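Local coordinates for protein AvmM (Streptomyces sp. NBRC 109436, PDB 7FE6) that catalyses a macrocyclization in alchivemycin A biosynthesis, closing the ring by dehydration and Michael-type addition, at residues Y55-L60 with G173-V178; V63-D68 with G154-P159; A94-P99 with I109-S114. One frame throughout, in Å; residues are numbered along the deposited sequence.

Contact 1 (Y55-L60 with G173-V178)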
ATOM      1  N   TYR A  55      16.056  -2.091 -17.148  1.00 67.13           N
ATOM      2  CA  TYR A  55      17.295  -2.377 -16.434  1.00 67.79           C
ATOM      3  C   TYR A  55      17.783  -3.791 -16.740  1.00 68.18           C
ATOM      4  O   TYR A  55      16.989  -4.736 -16.734  1.00 68.78           O
ATOM      5  CB  TYR A  55      17.106  -2.208 -14.938  1.00 67.67           C
ATOM      6  CG  TYR A  55      17.285  -0.782 -14.525  1.00 69.47           C
ATOM      7  CD1 TYR A  55      18.552  -0.253 -14.381  1.00 69.53           C
ATOM      8  CD2 TYR A  55      16.192   0.049 -14.312  1.00 65.51           C
ATOM      9  CE1 TYR A  55      18.736   1.054 -14.018  1.00 71.68           C
ATOM     10  CE2 TYR A  55      16.367   1.365 -13.957  1.00 65.71           C
ATOM     11  CZ  TYR A  55      17.648   1.863 -13.810  1.00 69.02           C
ATOM     12  OH  TYR A  55      17.862   3.172 -13.448  1.00 70.92           O
ATOM     13  N   PRO A  56      19.087  -3.948 -16.984  1.00 67.51           N
ATOM     14  CA  PRO A  56      19.589  -5.257 -17.435  1.00 70.04           C
ATOM     15  C   PRO A  56      19.629  -6.311 -16.347  1.00 66.77           C
ATOM     16  O   PRO A  56      19.603  -7.512 -16.656  1.00 65.47           O
ATOM     17  CB  PRO A  56      20.996  -4.932 -17.961  1.00 70.99           C
ATOM     18  CG  PRO A  56      21.393  -3.683 -17.243  1.00 75.67           C
ATOM     19  CD  PRO A  56      20.121  -2.899 -17.043  1.00 70.46           C
ATOM     20  N   ASP A  57      19.736  -5.914 -15.087  1.00 67.27           N
ATOM     21  CA  ASP A  57      19.748  -6.888 -14.009  1.00 65.75           C
ATOM     22  C   ASP A  57      19.255  -6.196 -12.747  1.00 62.59           C
ATOM     23  O   ASP A  57      19.572  -5.027 -12.512  1.00 64.19           O
ATOM     24  CB  ASP A  57      21.152  -7.484 -13.821  1.00 63.25           C
ATOM     25  CG  ASP A  57      21.114  -8.899 -13.270  1.00 65.95           C
ATOM     26  OD1 ASP A  57      19.998  -9.428 -13.038  1.00 60.82           O
ATOM     27  OD2 ASP A  57      22.204  -9.483 -13.060  1.00 72.59           O
ATOM     28  N   THR A  58      18.421  -6.887 -11.979  1.00 62.53           N
ATOM     29  CA  THR A  58      17.830  -6.282 -10.795  1.00 59.71           C
ATOM     30  C   THR A  58      17.679  -7.331  -9.714  1.00 59.43           C
ATOM     31  O   THR A  58      17.476  -8.512 -10.007  1.00 58.33           O
ATOM     32  CB  THR A  58      16.449  -5.706 -11.056  1.00 59.34           C
ATOM     33  OG1 THR A  58      15.582  -6.779 -11.437  1.00 57.18           O
ATOM     34  CG2 THR A  58      16.472  -4.615 -12.135  1.00 62.50           C
ATOM     35  N   GLY A  59      17.701  -6.867  -8.464  1.00 58.59           N
ATOM     36  CA  GLY A  59      17.386  -7.699  -7.318  1.00 57.80           C
ATOM     37  C   GLY A  59      16.912  -6.851  -6.160  1.00 54.57           C
ATOM     38  O   GLY A  59      17.237  -5.664  -6.062  1.00 54.86           O
ATOM     39  N   LEU A  60      16.142  -7.476  -5.272  1.00 54.63           N
ATOM     40  CA  LEU A  60      15.569  -6.779  -4.127  1.00 52.28           C
ATOM     41  C   LEU A  60      16.500  -6.810  -2.916  1.00 55.98           C
ATOM     42  O   LEU A  60      17.102  -7.842  -2.592  1.00 55.53           O
ATOM     43  CB  LEU A  60      14.224  -7.399  -3.728  1.00 47.93           C
ATOM     44  CG  LEU A  60      13.582  -6.721  -2.500  1.00 49.92           C
ATOM     45  CD1 LEU A  60      13.168  -5.287  -2.809  1.00 48.55           C
ATOM     46  CD2 LEU A  60      12.479  -7.522  -1.810  1.00 44.76           C
ATOM     47  N   GLY A 173      27.523  -6.982  -0.041  1.00 78.86           N
ATOM     48  CA  GLY A 173      26.426  -7.768   0.455  1.00 70.86           C
ATOM     49  C   GLY A 173      25.101  -7.508  -0.232  1.00 68.48           C
ATOM     50  O   GLY A 173      24.245  -8.399  -0.243  1.00 66.87           O
ATOM     51  N   LEU A 174      24.912  -6.325  -0.815  1.00 70.27           N
ATOM     52  CA  LEU A 174      23.642  -5.944  -1.419  1.00 66.78           C
ATOM     53  C   LEU A 174      23.718  -5.932  -2.943  1.00 67.14           C
ATOM     54  O   LEU A 174      24.777  -5.665  -3.531  1.00 67.34           O
ATOM     55  CB  LEU A 174      23.201  -4.562  -0.929  1.00 66.35           C
ATOM     56  CG  LEU A 174      23.174  -4.326   0.581  1.00 67.40           C
ATOM     57  CD1 LEU A 174      22.530  -2.985   0.888  1.00 64.95           C
ATOM     58  CD2 LEU A 174      22.456  -5.460   1.292  1.00 63.27           C
ATOM     59  N   PHE A 175      22.556  -6.127  -3.578  1.00 63.64           N
ATOM     60  CA  PHE A 175      22.481  -6.160  -5.035  1.00 63.59           C
ATOM     61  C   PHE A 175      22.314  -4.754  -5.600  1.00 63.95           C
ATOM     62  O   PHE A 175      21.432  -4.004  -5.168  1.00 58.79           O
ATOM     63  CB  PHE A 175      21.330  -7.039  -5.524  1.00 62.34           C
ATOM     64  CG  PHE A 175      21.330  -7.216  -7.015  1.00 63.86           C
ATOM     65  CD1 PHE A 175      20.723  -6.278  -7.842  1.00 62.01           C
ATOM     66  CD2 PHE A 175      22.010  -8.288  -7.596  1.00 62.72           C
ATOM     67  CE1 PHE A 175      20.769  -6.416  -9.221  1.00 63.62           C
ATOM     68  CE2 PHE A 175      22.052  -8.442  -8.975  1.00 63.93           C
ATOM     69  CZ  PHE A 175      21.423  -7.508  -9.792  1.00 66.39           C
ATOM     70  N   GLY A 176      23.172  -4.404  -6.568  1.00 65.11           N
ATOM     71  CA  GLY A 176      22.974  -3.205  -7.361  1.00 66.52           C
ATOM     72  C   GLY A 176      24.063  -2.157  -7.247  1.00 69.29           C
ATOM     73  O   GLY A 176      24.804  -2.119  -6.254  1.00 72.75           O
ATOM     74  N   ASN A 177      24.212  -1.339  -8.290  1.00 69.61           N
ATOM     75  CA  ASN A 177      25.042  -0.146  -8.219  1.00 74.26           C
ATOM     76  C   ASN A 177      24.230   1.137  -8.242  1.00 70.74           C
ATOM     77  O   ASN A 177      24.730   2.174  -7.802  1.00 75.26           O
ATOM     78  CB  ASN A 177      26.080  -0.138  -9.358  1.00 75.43           C
ATOM     79  CG  ASN A 177      25.454   0.081 -10.717  1.00 78.91           C
ATOM     80  OD1 ASN A 177      24.305  -0.302 -10.950  1.00 77.88           O
ATOM     81  ND2 ASN A 177      26.217   0.659 -11.639  1.00 80.33           N
ATOM     82  N   VAL A 178      23.003   1.097  -8.749  1.00 71.89           N
ATOM     83  CA  VAL A 178      22.041   2.171  -8.567  1.00 71.91           C
ATOM     84  C   VAL A 178      20.784   1.556  -7.964  1.00 68.65           C
ATOM     85  O   VAL A 178      20.588   0.338  -8.003  1.00 65.73           O
ATOM     86  CB  VAL A 178      21.734   2.907  -9.880  1.00 74.51           C
ATOM     87  CG1 VAL A 178      23.014   3.540 -10.429  1.00 74.11           C
ATOM     88  CG2 VAL A 178      21.137   1.941 -10.878  1.00 71.35           C
TER
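Tyr55 meets Val178 through a single apolar approach, CE1 of the phenol ring lying 4.1 Å from the valine CG2, while its hydroxyl is hydrogen-bonded to Tyr12. At Asp57 the partner becomes Phe175: the carboxylate carbon CG lies 3.8 Å from CZ, at the edge of the ring, with the two planes 79° apart. Its OD1 also accepts a hydrogen bond from the backbone N of Val128. The CB of Thr58 points away, its OG1 hydrogen-bonded to Tyr47, and the backbone makes the contact, C being 3.3 Å from Phe175 CE1. Gly59 follows with its N 3.1 Å from Phe175 CD1, and its lack of a side chain leaves room for the ring. Phe175 reaches this strand because its CG is anti to the backbone N (chi1 -173°). With an alanine in place of Phe175, Gly59 and the Thr58 carbonyl would probably lose the ring packed against them, and Asp57 its aromatic neighbour. Within the sheet, strand 57-66 bonds to strand 153-162 through Asp57-Leu162 and Gly59-Gly160 and to strand 107-113 through Leu60-Leu113, while the 173-177 loop runs back beside it, 143° from its direction, into strand 178-189.

Contact 2 (V63-D68 with G154-P159)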
ATOM      1  N   VAL A  63      15.607  -4.092   4.289  1.00 58.48           N
ATOM      2  CA  VAL A  63      16.315  -3.549   5.443  1.00 58.34           C
ATOM      3  C   VAL A  63      15.434  -3.659   6.673  1.00 57.05           C
ATOM      4  O   VAL A  63      14.276  -3.235   6.653  1.00 58.02           O
ATOM      5  CB  VAL A  63      16.744  -2.093   5.219  1.00 57.97           C
ATOM      6  CG1 VAL A  63      17.528  -1.608   6.405  1.00 58.87           C
ATOM      7  CG2 VAL A  63      17.580  -1.997   3.970  1.00 54.62           C
ATOM      8  N   ILE A  64      15.967  -4.252   7.736  1.00 59.20           N
ATOM      9  CA  ILE A  64      15.269  -4.315   9.012  1.00 62.20           C
ATOM     10  C   ILE A  64      15.945  -3.335   9.954  1.00 60.70           C
ATOM     11  O   ILE A  64      17.172  -3.342  10.077  1.00 64.77           O
ATOM     12  CB  ILE A  64      15.249  -5.735   9.590  1.00 62.29           C
ATOM     13  CG1 ILE A  64      14.609  -6.691   8.572  1.00 57.40           C
ATOM     14  CG2 ILE A  64      14.488  -5.721  10.920  1.00 58.34           C
ATOM     15  CD1 ILE A  64      14.482  -8.117   9.060  1.00 52.81           C
ATOM     16  N   TRP A  65      15.154  -2.472  10.580  1.00 61.69           N
ATOM     17  CA  TRP A  65      15.646  -1.337  11.351  1.00 64.04           C
ATOM     18  C   TRP A  65      14.930  -1.284  12.691  1.00 63.45           C
ATOM     19  O   TRP A  65      13.699  -1.374  12.744  1.00 62.80           O
ATOM     20  CB  TRP A  65      15.441  -0.026  10.587  1.00 64.45           C
ATOM     21  CG  TRP A  65      15.753   1.244  11.379  1.00 68.43           C
ATOM     22  CD1 TRP A  65      16.964   1.614  11.901  1.00 70.06           C
ATOM     23  CD2 TRP A  65      14.848   2.334  11.662  1.00 67.95           C
ATOM     24  NE1 TRP A  65      16.860   2.851  12.517  1.00 70.74           N
ATOM     25  CE2 TRP A  65      15.577   3.312  12.378  1.00 68.72           C
ATOM     26  CE3 TRP A  65      13.493   2.566  11.393  1.00 66.38           C
ATOM     27  CZ2 TRP A  65      15.000   4.497  12.823  1.00 68.13           C
ATOM     28  CZ3 TRP A  65      12.922   3.746  11.834  1.00 65.93           C
ATOM     29  CH2 TRP A  65      13.676   4.696  12.542  1.00 67.09           C
ATOM     30  N   PHE A  66      15.696  -1.157  13.766  1.00 67.06           N
ATOM     31  CA  PHE A  66      15.154  -0.868  15.092  1.00 67.12           C
ATOM     32  C   PHE A  66      15.560   0.547  15.473  1.00 66.66           C
ATOM     33  O   PHE A  66      16.751   0.864  15.504  1.00 67.47           O
ATOM     34  CB  PHE A  66      15.654  -1.863  16.143  1.00 66.53           C
ATOM     35  CG  PHE A  66      15.074  -3.256  16.014  1.00 66.16           C
ATOM     36  CD1 PHE A  66      14.140  -3.557  15.038  1.00 62.67           C
ATOM     37  CD2 PHE A  66      15.467  -4.267  16.890  1.00 67.62           C
ATOM     38  CE1 PHE A  66      13.612  -4.841  14.930  1.00 62.91           C
ATOM     39  CE2 PHE A  66      14.938  -5.551  16.785  1.00 65.46           C
ATOM     40  CZ  PHE A  66      14.009  -5.838  15.798  1.00 59.95           C
ATOM     41  N   SER A  67      14.577   1.388  15.769  1.00 67.01           N
ATOM     42  CA  SER A  67      14.868   2.766  16.118  1.00 68.16           C
ATOM     43  C   SER A  67      15.266   2.935  17.579  1.00 72.80           C
ATOM     44  O   SER A  67      15.789   3.997  17.942  1.00 73.94           O
ATOM     45  CB  SER A  67      13.653   3.642  15.844  1.00 64.27           C
ATOM     46  OG  SER A  67      12.689   3.413  16.843  1.00 62.84           O
ATOM     47  N   ASP A  68      15.006   1.930  18.425  1.00 68.12           N
ATOM     48  CA  ASP A  68      15.075   2.085  19.875  1.00 65.57           C
ATOM     49  C   ASP A  68      16.035   1.106  20.532  1.00 68.15           C
ATOM     50  O   ASP A  68      15.946   0.880  21.743  1.00 72.37           O
ATOM     51  CB  ASP A  68      13.676   1.954  20.483  1.00 68.76           C
ATOM     52  CG  ASP A  68      12.980   0.658  20.095  1.00 65.35           C
ATOM     53  OD1 ASP A  68      13.453  -0.025  19.162  1.00 65.05           O
ATOM     54  OD2 ASP A  68      11.939   0.335  20.709  1.00 64.75           O
ATOM     55  N   GLY A 154      11.027  -0.809  11.356  1.00 58.41           N
ATOM     56  CA  GLY A 154      10.533  -0.797   9.995  1.00 52.69           C
ATOM     57  C   GLY A 154      11.180  -1.893   9.190  1.00 56.47           C
ATOM     58  O   GLY A 154      12.332  -2.282   9.436  1.00 55.88           O
ATOM     59  N   ILE A 155      10.423  -2.409   8.227  1.00 53.45           N
ATOM     60  CA  ILE A 155      10.998  -3.151   7.116  1.00 51.03           C
ATOM     61  C   ILE A 155      11.018  -2.206   5.925  1.00 51.79           C
ATOM     62  O   ILE A 155      10.007  -1.553   5.617  1.00 48.91           O
ATOM     63  CB  ILE A 155      10.201  -4.425   6.812  1.00 48.82           C
ATOM     64  CG1 ILE A 155      10.032  -5.247   8.085  1.00 52.41           C
ATOM     65  CG2 ILE A 155      10.926  -5.248   5.779  1.00 51.73           C
ATOM     66  CD1 ILE A 155       9.104  -6.455   7.946  1.00 45.35           C
ATOM     67  N   PHE A 156      12.152  -2.137   5.246  1.00 49.45           N
ATOM     68  CA  PHE A 156      12.308  -1.241   4.114  1.00 52.05           C
ATOM     69  C   PHE A 156      12.676  -2.024   2.867  1.00 54.89           C
ATOM     70  O   PHE A 156      13.496  -2.947   2.921  1.00 56.97           O
ATOM     71  CB  PHE A 156      13.369  -0.184   4.353  1.00 53.06           C
ATOM     72  CG  PHE A 156      13.039   0.789   5.448  1.00 53.82           C
ATOM     73  CD1 PHE A 156      13.208   0.431   6.795  1.00 51.28           C
ATOM     74  CD2 PHE A 156      12.578   2.074   5.132  1.00 49.67           C
ATOM     75  CE1 PHE A 156      12.940   1.325   7.798  1.00 53.06           C
ATOM     76  CE2 PHE A 156      12.287   2.977   6.127  1.00 50.33           C
ATOM     77  CZ  PHE A 156      12.472   2.604   7.476  1.00 55.16           C
ATOM     78  N   ALA A 157      12.028  -1.679   1.759  1.00 53.34           N
ATOM     79  CA  ALA A 157      12.300  -2.292   0.470  1.00 52.63           C
ATOM     80  C   ALA A 157      13.186  -1.359  -0.341  1.00 53.67           C
ATOM     81  O   ALA A 157      12.822  -0.205  -0.588  1.00 53.09           O
ATOM     82  CB  ALA A 157      10.998  -2.596  -0.264  1.00 51.78           C
ATOM     83  N   LEU A 158      14.342  -1.861  -0.758  1.00 54.72           N
ATOM     84  CA  LEU A 158      15.306  -1.069  -1.519  1.00 57.03           C
ATOM     85  C   LEU A 158      15.609  -1.838  -2.793  1.00 56.44           C
ATOM     86  O   LEU A 158      16.476  -2.733  -2.790  1.00 56.98           O
ATOM     87  CB  LEU A 158      16.586  -0.817  -0.724  1.00 57.80           C
ATOM     88  CG  LEU A 158      17.725  -0.142  -1.499  1.00 56.80           C
ATOM     89  CD1 LEU A 158      17.416   1.336  -1.825  1.00 52.69           C
ATOM     90  CD2 LEU A 158      19.046  -0.304  -0.765  1.00 55.71           C
ATOM     91  N   PRO A 159      14.920  -1.532  -3.892  1.00 58.79           N
ATOM     92  CA  PRO A 159      15.229  -2.196  -5.166  1.00 58.97           C
ATOM     93  C   PRO A 159      16.632  -1.832  -5.641  1.00 56.54           C
ATOM     94  O   PRO A 159      17.018  -0.663  -5.651  1.00 59.61           O
ATOM     95  CB  PRO A 159      14.144  -1.668  -6.109  1.00 55.28           C
ATOM     96  CG  PRO A 159      13.072  -1.129  -5.196  1.00 54.96           C
ATOM     97  CD  PRO A 159      13.798  -0.593  -4.018  1.00 54.97           C
TER
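Trp65 and Phe156 approach each other obliquely on one face of the sheet, with Trp65 CE3 3.8 Å from Phe156 CE1. The phenylalanine presents its edge, near its own plane. Different first torsions bring the two together: Trp65 has CG anti to the backbone N (chi1 172°), whereas Phe156 has CG beside it (chi1 -65°). Gly154, paired with Trp65, has no side chain, and this leaves space for the Phe156 ring to swing over beside the indole. On the same face, Val63 CB lies 4.0 Å from Phe156 CB, and the carbonyl O of Val63 lies in the plane of the phenyl ring at its edge, 3.8 Å from CD1. Ile64 and Ile155 form a non-hydrogen-bonded pair directed to the other face, where Ile155 packs on Phe28 of the second sheet, consistent with the interior of a beta-sandwich.

Val63 and Phe156 exchange two hydrogen bonds, N of Val63 to O of Phe156 and N of Phe156 to O of Val63, both 2.8 Å; two more run from Trp65 N to Gly154 O and from Gly154 N to Trp65 O, both 3.1 Å. On the indole, Ser67 N stands over the centre of one face, and Ile120 of the second subunit also packs against Trp65. The chemistry thus separates: polar backbone groups are satisfied strand to strand, while apolar side chains face the second sheet on one side and, through Trp65, the subunit interface on the other, where Ser67 O also accepts a hydrogen bond from Arg85 of the second subunit.

Contact 3 (A94-P99 with I109-S114)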
ATOM      1  N   ALA A  94      25.854 -13.932   4.549  1.00 65.47           N
ATOM      2  CA  ALA A  94      26.965 -13.328   3.821  1.00 67.17           C
ATOM      3  C   ALA A  94      26.508 -12.368   2.724  1.00 68.27           C
ATOM      4  O   ALA A  94      27.299 -11.516   2.303  1.00 70.59           O
ATOM      5  CB  ALA A  94      27.842 -14.419   3.210  1.00 66.76           C
ATOM      6  N   LYS A  95      25.269 -12.474   2.257  1.00 65.53           N
ATOM      7  CA  LYS A  95      24.709 -11.480   1.337  1.00 67.42           C
ATOM      8  C   LYS A  95      23.881 -10.462   2.110  1.00 67.10           C
ATOM      9  O   LYS A  95      22.735 -10.149   1.783  1.00 60.24           O
ATOM     10  CB  LYS A  95      23.880 -12.136   0.232  1.00 64.27           C
ATOM     11  CG  LYS A  95      24.636 -13.042  -0.730  1.00 63.66           C
ATOM     12  CD  LYS A  95      23.773 -13.411  -1.952  1.00 62.50           C
ATOM     13  CE  LYS A  95      24.325 -14.604  -2.732  1.00 63.35           C
ATOM     14  NZ  LYS A  95      24.356 -15.871  -1.938  1.00 65.73           N
ATOM     15  N   CYS A  96      24.491  -9.958   3.177  1.00 66.65           N
ATOM     16  CA  CYS A  96      23.939  -8.880   3.976  1.00 65.99           C
ATOM     17  C   CYS A  96      25.004  -7.811   4.125  1.00 68.08           C
ATOM     18  O   CYS A  96      26.202  -8.080   3.980  1.00 65.61           O
ATOM     19  CB  CYS A  96      23.491  -9.333   5.370  1.00 64.60           C
ATOM     20  SG  CYS A  96      22.157 -10.547   5.392  1.00 63.86           S
ATOM     21  N   TRP A  97      24.543  -6.580   4.314  1.00 69.68           N
ATOM     22  CA  TRP A  97      25.427  -5.511   4.726  1.00 69.64           C
ATOM     23  C   TRP A  97      25.710  -5.652   6.218  1.00 69.92           C
ATOM     24  O   TRP A  97      24.951  -6.277   6.963  1.00 70.09           O
ATOM     25  CB  TRP A  97      24.798  -4.159   4.392  1.00 69.19           C
ATOM     26  CG  TRP A  97      25.760  -3.036   4.278  1.00 71.56           C
ATOM     27  CD1 TRP A  97      27.117  -3.113   4.259  1.00 73.67           C
ATOM     28  CD2 TRP A  97      25.437  -1.646   4.160  1.00 74.92           C
ATOM     29  NE1 TRP A  97      27.667  -1.859   4.145  1.00 70.54           N
ATOM     30  CE2 TRP A  97      26.656  -0.938   4.081  1.00 74.17           C
ATOM     31  CE3 TRP A  97      24.234  -0.927   4.124  1.00 72.16           C
ATOM     32  CZ2 TRP A  97      26.708   0.451   3.960  1.00 74.04           C
ATOM     33  CZ3 TRP A  97      24.289   0.451   4.004  1.00 74.21           C
ATOM     34  CH2 TRP A  97      25.521   1.128   3.922  1.00 72.06           C
ATOM     35  N   ASP A  98      26.842  -5.105   6.643  1.00 73.63           N
ATOM     36  CA  ASP A  98      27.163  -5.068   8.059  1.00 72.38           C
ATOM     37  C   ASP A  98      26.216  -4.117   8.787  1.00 71.76           C
ATOM     38  O   ASP A  98      25.708  -3.162   8.185  1.00 67.68           O
ATOM     39  CB  ASP A  98      28.604  -4.628   8.284  1.00 72.21           C
ATOM     40  CG  ASP A  98      29.587  -5.735   8.024  1.00 79.34           C
ATOM     41  OD1 ASP A  98      29.181  -6.911   8.087  1.00 84.07           O
ATOM     42  OD2 ASP A  98      30.774  -5.439   7.810  1.00 80.21           O
ATOM     43  N   PRO A  99      25.982  -4.348  10.110  1.00 73.11           N
ATOM     44  CA  PRO A  99      25.123  -3.446  10.888  1.00 67.94           C
ATOM     45  C   PRO A  99      25.407  -1.980  10.620  1.00 69.74           C
ATOM     46  O   PRO A  99      26.561  -1.586  10.456  1.00 74.77           O
ATOM     47  CB  PRO A  99      25.459  -3.812  12.341  1.00 68.35           C
ATOM     48  CG  PRO A  99      25.909  -5.227  12.294  1.00 65.54           C
ATOM     49  CD  PRO A  99      26.556  -5.427  10.946  1.00 72.45           C
ATOM     50  N   ILE A 109      19.770  -3.754   9.531  1.00 62.90           N
ATOM     51  CA  ILE A 109      20.450  -4.888   8.916  1.00 62.94           C
ATOM     52  C   ILE A 109      19.920  -4.985   7.486  1.00 63.54           C
ATOM     53  O   ILE A 109      18.748  -5.334   7.273  1.00 60.39           O
ATOM     54  CB  ILE A 109      20.206  -6.203   9.677  1.00 63.35           C
ATOM     55  CG1 ILE A 109      20.463  -6.062  11.183  1.00 62.84           C
ATOM     56  CG2 ILE A 109      21.111  -7.289   9.134  1.00 61.33           C
ATOM     57  CD1 ILE A 109      21.821  -5.582  11.530  1.00 61.77           C
ATOM     58  N   ALA A 110      20.773  -4.675   6.505  1.00 63.83           N
ATOM     59  CA  ALA A 110      20.392  -4.714   5.099  1.00 60.78           C
ATOM     60  C   ALA A 110      20.653  -6.103   4.522  1.00 61.80           C
ATOM     61  O   ALA A 110      21.764  -6.627   4.627  1.00 63.04           O
ATOM     62  CB  ALA A 110      21.147  -3.647   4.306  1.00 60.31           C
ATOM     63  N   CYS A 111      19.617  -6.698   3.929  1.00 58.76           N
ATOM     64  CA  CYS A 111      19.660  -8.066   3.424  1.00 57.49           C
ATOM     65  C   CYS A 111      19.347  -8.128   1.937  1.00 58.25           C
ATOM     66  O   CYS A 111      18.365  -7.538   1.471  1.00 56.15           O
ATOM     67  CB  CYS A 111      18.677  -8.956   4.179  1.00 54.67           C
ATOM     68  SG  CYS A 111      19.000  -9.009   5.903  1.00 62.16           S
ATOM     69  N   GLN A 112      20.147  -8.893   1.211  1.00 59.36           N
ATOM     70  CA  GLN A 112      19.916  -9.105  -0.206  1.00 60.26           C
ATOM     71  C   GLN A 112      18.957 -10.276  -0.414  1.00 56.95           C
ATOM     72  O   GLN A 112      19.201 -11.385   0.066  1.00 58.66           O
ATOM     73  CB  GLN A 112      21.240  -9.343  -0.932  1.00 57.34           C
ATOM     74  CG  GLN A 112      21.118  -9.342  -2.445  1.00 59.42           C
ATOM     75  CD  GLN A 112      22.454  -9.567  -3.157  1.00 62.45           C
ATOM     76  OE1 GLN A 112      22.488 -10.019  -4.302  1.00 62.23           O
ATOM     77  NE2 GLN A 112      23.551  -9.204  -2.498  1.00 58.31           N
ATOM     78  N   LEU A 113      17.884 -10.022  -1.161  1.00 57.39           N
ATOM     79  CA  LEU A 113      16.901 -11.030  -1.562  1.00 57.33           C
ATOM     80  C   LEU A 113      16.818 -11.117  -3.088  1.00 55.68           C
ATOM     81  O   LEU A 113      15.717 -11.040  -3.652  1.00 52.39           O
ATOM     82  CB  LEU A 113      15.514 -10.684  -0.989  1.00 52.46           C
ATOM     83  CG  LEU A 113      15.210 -11.045   0.469  1.00 53.65           C
ATOM     84  CD1 LEU A 113      16.086 -10.248   1.440  1.00 52.85           C
ATOM     85  CD2 LEU A 113      13.742 -10.782   0.761  1.00 48.34           C
ATOM     86  N   SER A 114      17.962 -11.340  -3.759  1.00 56.50           N
ATOM     87  CA  SER A 114      18.026 -11.309  -5.212  1.00 55.83           C
ATOM     88  C   SER A 114      17.915 -12.729  -5.755  1.00 56.31           C
ATOM     89  O   SER A 114      17.854 -13.709  -5.008  1.00 53.24           O
ATOM     90  CB  SER A 114      19.336 -10.685  -5.706  1.00 61.01           C
ATOM     91  OG  SER A 114      20.483 -11.502  -5.391  1.00 58.61           O
TER
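Cys96 and Cys111 are paired at a single backbone bridge, CA to CA 4.4 Å, between segments running 165° apart, and two hydrogen bonds flank it: Gln112 N to Lys95 O at 2.9 Å and Trp97 N to Ala110 O at 2.8 Å. The first of these is the straighter at the acceptor, with a C=O...donor angle of 169°. Both cysteine sulfurs lie beside their own backbone N, and SG of Cys96 comes within 3.5 Å of SG of Cys111. That separation is far too long for a disulfide, so the pair is one of packing.

Strand 107-113 is an outermost strand of its sheet within this chain, already bonded on one flank to strand 57-66. The 94-99 loop, which belongs to no regular strand, runs antiparallel along its other flank, in the connection between strand 89-90 of the second sheet and strand 107-113.

Beyond Cys96, Trp97 CB touches Ala110 CB at 3.7 Å, and that methyl group lies at the edge of the indole, near its plane; the end of the side chain leads away, and Trp97 also packs on Ile171. Pro99 and Ile109 lie side by side and point the same way, with Pro99 CB 4.1 Å from Ile109 CD1. At the other end, Lys95 CB packs 4.0 Å from Gln112 CB, but the lysine chain bends at its last torsion and NZ forms a salt bridge with Asp92. The extended Gln112 chain has its amide held from both ends: OE1 accepts a hydrogen bond from Ser114 OG at 2.7 Å, and NE2 donates to Gly173 O.

In the fold
All three contacts touch the mixed sheet, and the residues of strand 57-66 take part in contacts 1 and 2. Contact 2 is the regular pairing within that sheet, with backbone bonds in register; contact 3 imitates it at the margin with a single bridge, and contact 1 rests on an aromatic ring packed against the strand's backbone. Contact 1 is the most buried, whereas contacts 2 and 3 are partly buried, and contact 3 includes an exposed lysine. The three join directly: Ile64 O is 2.7 Å from Ile109 N, Val63 CG2 is 3.9 Å from Ala110 CB, and Leu60 CD1 packs on Ala157. Along the chain, contact 3 is nested inside contact 2, itself nested inside contact 1.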